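Local coordinates for alkaline phosphatase (Antarctic bacterium, PDB 2IUC), which probably hydrolyses phosphate monoesters at alkaline pH, with zinc and magnesium ions bound as cofactors, at residues M156-S161 / A185-N190; S140-A145 / E152-D157. One frame throughout, in Å; residues are numbered along the deposited sequence.

Interactions 1 and 2 share helix 151-157, with Met156 and Asp157 in common and their centres 11 Å apart. In interaction 2 the helix faces loop 140-145 with a magnesium ion held between them; in interaction 1 segment 156-161 packs against helix 183-189. One helix thus serves quite different partners. Tyr142 joins the two, since its CZ packs 3.7 Å from Met158 CE and its CB 3.7 Å from Ser161 OG. This magnesium, bound by His144, Glu153 and Asp157, is distinct from that of the probable active site, bound by Asp43, Thr137 and Glu254; the side chain of Tyr142 is about 11 Å from another magnesium, that of Ile154 about 14 Å from a zinc ion.

Interaction 1 (M156-S161 / A185-N190); sequences MDMTES and AILKGN. With MG (magnesium ion), chain F.
Segment 156-161, at the C-terminal end of helix 151-157, packs on helix 183-189 of the alpha/beta fold, Thr159 touching Ile186 and Leu187. Ile186 CG2 meets both CB and the methyl of Thr159, lying 3.7 Å from Thr159 CG2. The rotation of Thr159 serves both ends of its side chain: with chi1 at 74°, OG1 turns back to donate to Met156 O at 2.7 Å, while CG2 goes to the neighbouring helix. Met156 O accepts the backbone N of Thr159 as well, so two bonds grip it and tie the turn down. Leu187 CD2 sits against the backbone, 4.0 Å from Thr159 CA, and reaches Met158 SD at 4.3 Å. Although the CB of Met156 heads off from helix 183-189, bends at chi2 and chi3 bring SD to within 4.0 Å of Ile186 CD1, the two chains crossing at about a right angle. At the polar margin Asn190, just beyond helix 183-189, gives a weak, bent bond from ND2 to Thr159 O (2.8 Å, 119° at the hydrogen). A water bridges the same edge, accepting from Asn190 ND2 and donating to Met158 O. On the far side from helix 183-189, Asp157 OD2 binds a magnesium ion at 2.5 Å. Val183 of the same helix touches Met156 and Thr159, and Leu187 also rests on Phe192 of strand 192-195, linking the contact to the edge strand of the main sheet.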
loop_
_atom_site.group_PDB
_atom_site.type_symbol
_atom_site.label_atom_id
_atom_site.label_comp_id
_atom_site.label_asym_id
_atom_site.label_seq_id
_atom_site.Cartn_x
_atom_site.Cartn_y
_atom_site.Cartn_z
ATOM N N MET A 156 -13.641 26.927 -21.032
ATOM C CA MET A 156 -13.984 27.091 -22.443
ATOM C C MET A 156 -13.701 25.792 -23.210
ATOM O O MET A 156 -14.397 25.485 -24.146
ATOM C CB MET A 156 -13.209 28.290 -23.084
ATOM C CG MET A 156 -13.624 28.657 -24.507
ATOM S SD MET A 156 -15.380 29.106 -24.663
ATOM C CE MET A 156 -15.295 30.782 -23.925
ATOM N N ASP A 157 -12.658 25.072 -22.852
ATOM C CA ASP A 157 -12.417 23.768 -23.466
ATOM C C ASP A 157 -13.559 22.749 -23.361
ATOM O O ASP A 157 -13.641 21.814 -24.162
ATOM C CB ASP A 157 -11.180 23.122 -22.899
ATOM C CG ASP A 157 -9.889 23.762 -23.413
ATOM O OD1 ASP A 157 -9.963 24.643 -24.299
ATOM O OD2 ASP A 157 -8.796 23.399 -22.955
ATOM N N MET A 158 -14.381 22.870 -22.343
ATOM C CA MET A 158 -15.494 21.932 -22.232
ATOM C C MET A 158 -16.488 22.071 -23.382
ATOM O O MET A 158 -17.155 21.081 -23.762
ATOM C CB MET A 158 -16.233 22.066 -20.908
ATOM C CG MET A 158 -16.983 20.673 -20.576
ATOM S SD MET A 158 -18.005 21.178 -19.325
ATOM C CE MET A 158 -16.978 20.651 -17.898
ATOM N N THR A 159 -16.580 23.306 -23.933
ATOM C CA THR A 159 -17.421 23.597 -25.064
ATOM C C THR A 159 -16.981 22.799 -26.271
ATOM O O THR A 159 -17.793 22.626 -27.170
ATOM C CB THR A 159 -17.505 25.151 -25.442
ATOM O OG1 THR A 159 -16.276 25.569 -26.084
ATOM C CG2 THR A 159 -17.768 25.957 -24.236
ATOM N N GLU A 160 -15.745 22.320 -26.297
ATOM C CA GLU A 160 -15.226 21.524 -27.399
ATOM C C GLU A 160 -15.114 19.981 -27.095
ATOM O O GLU A 160 -14.609 19.203 -27.922
ATOM C CB GLU A 160 -13.842 22.126 -27.893
ATOM N N SER A 161 -15.611 19.540 -25.949
ATOM C CA SER A 161 -15.463 18.131 -25.512
ATOM C C SER A 161 -16.758 17.381 -25.805
ATOM O O SER A 161 -17.827 18.021 -25.907
ATOM C CB SER A 161 -15.208 18.124 -24.009
ATOM O OG SER A 161 -15.303 16.803 -23.459
ATOM N N ALA A 185 -23.974 29.672 -22.080
ATOM C CA ALA A 185 -24.823 29.844 -23.256
ATOM C C ALA A 185 -24.325 28.902 -24.370
ATOM O O ALA A 185 -25.127 28.195 -25.047
ATOM C CB ALA A 185 -24.780 31.322 -23.721
ATOM N N ILE A 186 -22.998 28.887 -24.546
ATOM C CA ILE A 186 -22.341 28.003 -25.476
ATOM C C ILE A 186 -22.648 26.513 -25.145
ATOM O O ILE A 186 -23.044 25.735 -26.048
ATOM C CB ILE A 186 -20.829 28.208 -25.467
ATOM C CG1 ILE A 186 -20.493 29.691 -25.588
ATOM C CG2 ILE A 186 -20.171 27.408 -26.613
ATOM C CD1 ILE A 186 -19.076 29.989 -25.936
ATOM N N LEU A 187 -22.484 26.141 -23.863
ATOM C CA LEU A 187 -22.836 24.777 -23.416
ATOM C C LEU A 187 -24.305 24.444 -23.704
ATOM O O LEU A 187 -24.583 23.358 -24.201
ATOM C CB LEU A 187 -22.476 24.538 -21.937
ATOM C CG LEU A 187 -20.980 24.547 -21.572
ATOM C CD1 LEU A 187 -20.837 24.482 -20.040
ATOM C CD2 LEU A 187 -20.211 23.411 -22.226
ATOM N N LYS A 188 -25.230 25.379 -23.452
ATOM C CA LYS A 188 -26.655 25.149 -23.768
ATOM C C LYS A 188 -26.890 24.979 -25.268
ATOM O O LYS A 188 -27.687 24.137 -25.668
ATOM C CB LYS A 188 -27.569 26.228 -23.148
ATOM C CG LYS A 188 -27.713 26.128 -21.654
ATOM C CD LYS A 188 -28.219 27.463 -21.054
ATOM C CE LYS A 188 -27.884 27.504 -19.590
ATOM N NZ LYS A 188 -28.473 28.661 -18.876
ATOM N N GLY A 189 -26.154 25.743 -26.088
ATOM C CA GLY A 189 -26.044 25.546 -27.537
ATOM C C GLY A 189 -25.571 24.136 -27.912
ATOM O O GLY A 189 -25.975 23.636 -28.981
ATOM N N ASN A 190 -24.747 23.483 -27.049
ATOM C CA ASN A 190 -24.238 22.121 -27.314
ATOM C C ASN A 190 -25.106 21.037 -26.693
ATOM O O ASN A 190 -24.660 19.905 -26.511
ATOM C CB ASN A 190 -22.802 21.908 -26.794
ATOM C CG ASN A 190 -21.770 22.714 -27.546
ATOM O OD1 ASN A 190 -22.066 23.335 -28.579
ATOM N ND2 ASN A 190 -20.540 22.703 -27.044
HETATM MG MG MG F . -7.168 24.299 -24.628
HETATM O O HOH W 1 -7.890 25.765 -26.235
HETATM O O HOH W 2 -19.815 20.838 -24.773
HETATM O O HOH W 3 -5.301 24.247 -26.146
HETATM O O HOH W 4 -7.869 22.698 -26.444
#

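Interaction 2 (S140-A145 / E152-D157); sequences SFYAHA and EEIAMD. With MG (magnesium ion), chain F.
Ala143 and Ala145 of loop 140-145 present two methyl bumps to helix 151-157, beside a magnesium site that the two segments build together. The hollow between the methyls takes the CG1 branch of Ile154, whose CG1 lies 4.1 Å from Ala145 CB and 4.1 Å from Ala143 CB. Its other branch meets Tyr142: Ile154 CG2 sits off the ring plane, just past the hydroxyl end, 3.3 Å from Tyr142 OH. The ring edge is used too, with Tyr142 CE1 3.5 Å from Ile154 O, which lies in the plane of the ring. The tyrosine reaches the helix because its CG stands between the backbone N and the carbonyl carbon (chi1 69°), and its hydroxyl is held by Ile133 O. With a leucine in its place, Ile133 O would probably be left without that hydroxyl mate and a gap would open beside Ile154 CG2.

Beside the same packing, magnesium is bound by six oxygens, three of them from water. Glu153 and Asp157, one helical turn apart, supply carboxylates; Glu153, its CG anti to the backbone N (chi1 -176°) and the chain extended beyond, places OE2 1.9 Å from the magnesium. The loop contributes a backbone atom, His144 O, 2.5 Å from the magnesium, whereas the imidazole serves another purpose, its ND1 hydrogen-bonded to Gly103 O. The metal thus draws together oxygens that would otherwise probably repel one another. Ala143 CB nestles against the CB of Asp157, and next to them a water bridges the two backbones, donating to Tyr142 O at 2.7 Å and to Asp157 O. One further link is long and weak but nearly straight: His144 N to Asp157 OD2, 3.4 Å with 171° at the hydrogen.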
loop_
_atom_site.group_PDB
_atom_site.type_symbol
_atom_site.label_atom_id
_atom_site.label_comp_id
_atom_site.label_asym_id
_atom_site.label_seq_id
_atom_site.Cartn_x
_atom_site.Cartn_y
_atom_site.Cartn_z
ATOM N N SER A 140 -8.137 17.249 -16.591
ATOM C CA SER A 140 -7.298 16.441 -17.447
ATOM C C SER A 140 -8.156 15.399 -18.169
ATOM O O SER A 140 -7.659 14.765 -19.079
ATOM C CB SER A 140 -6.317 15.651 -16.576
ATOM O OG SER A 140 -5.378 16.501 -15.934
ATOM N N PHE A 141 -9.437 15.217 -17.764
ATOM C CA PHE A 141 -10.380 14.374 -18.536
ATOM C C PHE A 141 -11.186 14.942 -19.718
ATOM O O PHE A 141 -11.731 14.156 -20.506
ATOM C CB PHE A 141 -11.281 13.535 -17.600
ATOM C CG PHE A 141 -10.531 12.542 -16.825
ATOM C CD1 PHE A 141 -9.831 12.925 -15.704
ATOM C CD2 PHE A 141 -10.486 11.169 -17.250
ATOM C CE1 PHE A 141 -9.089 11.975 -14.974
ATOM C CE2 PHE A 141 -9.741 10.196 -16.535
ATOM C CZ PHE A 141 -9.050 10.568 -15.416
ATOM N N TYR A 142 -11.231 16.272 -19.884
ATOM C CA TYR A 142 -11.977 16.913 -20.919
ATOM C C TYR A 142 -11.278 18.139 -21.579
ATOM O O TYR A 142 -11.801 18.614 -22.565
ATOM C CB TYR A 142 -13.373 17.350 -20.378
ATOM C CG TYR A 142 -13.321 18.496 -19.358
ATOM C CD1 TYR A 142 -13.188 19.825 -19.781
ATOM C CD2 TYR A 142 -13.469 18.257 -18.019
ATOM C CE1 TYR A 142 -13.181 20.899 -18.875
ATOM C CE2 TYR A 142 -13.426 19.318 -17.069
ATOM C CZ TYR A 142 -13.266 20.638 -17.530
ATOM O OH TYR A 142 -13.284 21.639 -16.622
ATOM N N ALA A 143 -10.124 18.593 -21.074
ATOM C CA ALA A 143 -9.381 19.775 -21.632
ATOM C C ALA A 143 -7.958 19.415 -22.030
ATOM O O ALA A 143 -7.454 18.281 -21.754
ATOM C CB ALA A 143 -9.314 20.959 -20.603
ATOM N N HIS A 144 -7.298 20.378 -22.686
ATOM C CA HIS A 144 -5.972 20.213 -23.127
ATOM C C HIS A 144 -5.366 21.602 -22.977
ATOM O O HIS A 144 -5.723 22.503 -23.743
ATOM C CB HIS A 144 -5.941 19.820 -24.637
ATOM C CG HIS A 144 -6.588 18.495 -24.910
ATOM N ND1 HIS A 144 -5.981 17.309 -24.592
ATOM C CD2 HIS A 144 -7.812 18.178 -25.403
ATOM C CE1 HIS A 144 -6.804 16.307 -24.859
ATOM N NE2 HIS A 144 -7.917 16.799 -25.369
ATOM N N ALA A 145 -4.505 21.785 -21.992
ATOM C CA ALA A 145 -3.982 23.138 -21.729
ATOM C C ALA A 145 -2.562 23.027 -21.313
ATOM O O ALA A 145 -2.131 21.977 -20.761
ATOM C CB ALA A 145 -4.876 23.923 -20.655
ATOM N N GLU A 152 -9.813 29.374 -16.896
ATOM C CA GLU A 152 -10.816 29.989 -17.794
ATOM C C GLU A 152 -10.721 29.378 -19.179
ATOM O O GLU A 152 -11.763 29.146 -19.799
ATOM C CB GLU A 152 -10.731 31.536 -17.826
ATOM C CG GLU A 152 -11.278 32.115 -16.492
ATOM C CD GLU A 152 -11.338 33.661 -16.357
ATOM O OE1 GLU A 152 -11.174 34.380 -17.365
ATOM O OE2 GLU A 152 -11.607 34.120 -15.206
ATOM N N GLU A 153 -9.492 29.082 -19.638
ATOM C CA GLU A 153 -9.313 28.370 -20.879
ATOM C C GLU A 153 -9.927 26.951 -20.750
ATOM O O GLU A 153 -10.568 26.465 -21.687
ATOM C CB GLU A 153 -7.835 28.243 -21.288
ATOM C CG GLU A 153 -7.663 27.583 -22.655
ATOM C CD GLU A 153 -6.331 26.746 -22.911
ATOM O OE1 GLU A 153 -5.238 27.207 -22.574
ATOM O OE2 GLU A 153 -6.411 25.599 -23.498
ATOM N N ILE A 154 -9.664 26.297 -19.621
ATOM C CA ILE A 154 -10.190 24.920 -19.338
ATOM C C ILE A 154 -11.724 24.913 -19.386
ATOM O O ILE A 154 -12.323 24.085 -20.046
ATOM C CB ILE A 154 -9.586 24.354 -17.973
ATOM C CG1 ILE A 154 -8.071 23.980 -18.159
ATOM C CG2 ILE A 154 -10.439 23.159 -17.423
ATOM C CD1 ILE A 154 -7.269 24.062 -16.894
ATOM N N ALA A 155 -12.371 25.884 -18.730
ATOM C CA ALA A 155 -13.830 25.945 -18.801
ATOM C C ALA A 155 -14.315 26.060 -20.255
ATOM O O ALA A 155 -15.271 25.349 -20.667
ATOM C CB ALA A 155 -14.409 27.113 -17.887
ATOM N N MET A 156 -13.641 26.927 -21.032
ATOM C CA MET A 156 -13.984 27.091 -22.443
ATOM C C MET A 156 -13.701 25.792 -23.210
ATOM O O MET A 156 -14.397 25.485 -24.146
ATOM C CB MET A 156 -13.209 28.290 -23.084
ATOM C CG MET A 156 -13.624 28.657 -24.507
ATOM S SD MET A 156 -15.380 29.106 -24.663
ATOM C CE MET A 156 -15.295 30.782 -23.925
ATOM N N ASP A 157 -12.658 25.072 -22.852
ATOM C CA ASP A 157 -12.417 23.768 -23.466
ATOM C C ASP A 157 -13.559 22.749 -23.361
ATOM O O ASP A 157 -13.641 21.814 -24.162
ATOM C CB ASP A 157 -11.180 23.122 -22.899
ATOM C CG ASP A 157 -9.889 23.762 -23.413
ATOM O OD1 ASP A 157 -9.963 24.643 -24.299
ATOM O OD2 ASP A 157 -8.796 23.399 -22.955
HETATM MG MG MG F . -7.168 24.299 -24.628
HETATM O O HOH W 5 -12.009 20.044 -24.839
HETATM O O HOH W 1 -7.890 25.765 -26.235
HETATM O O HOH W 3 -5.301 24.247 -26.146
HETATM O O HOH W 4 -7.869 22.698 -26.444
#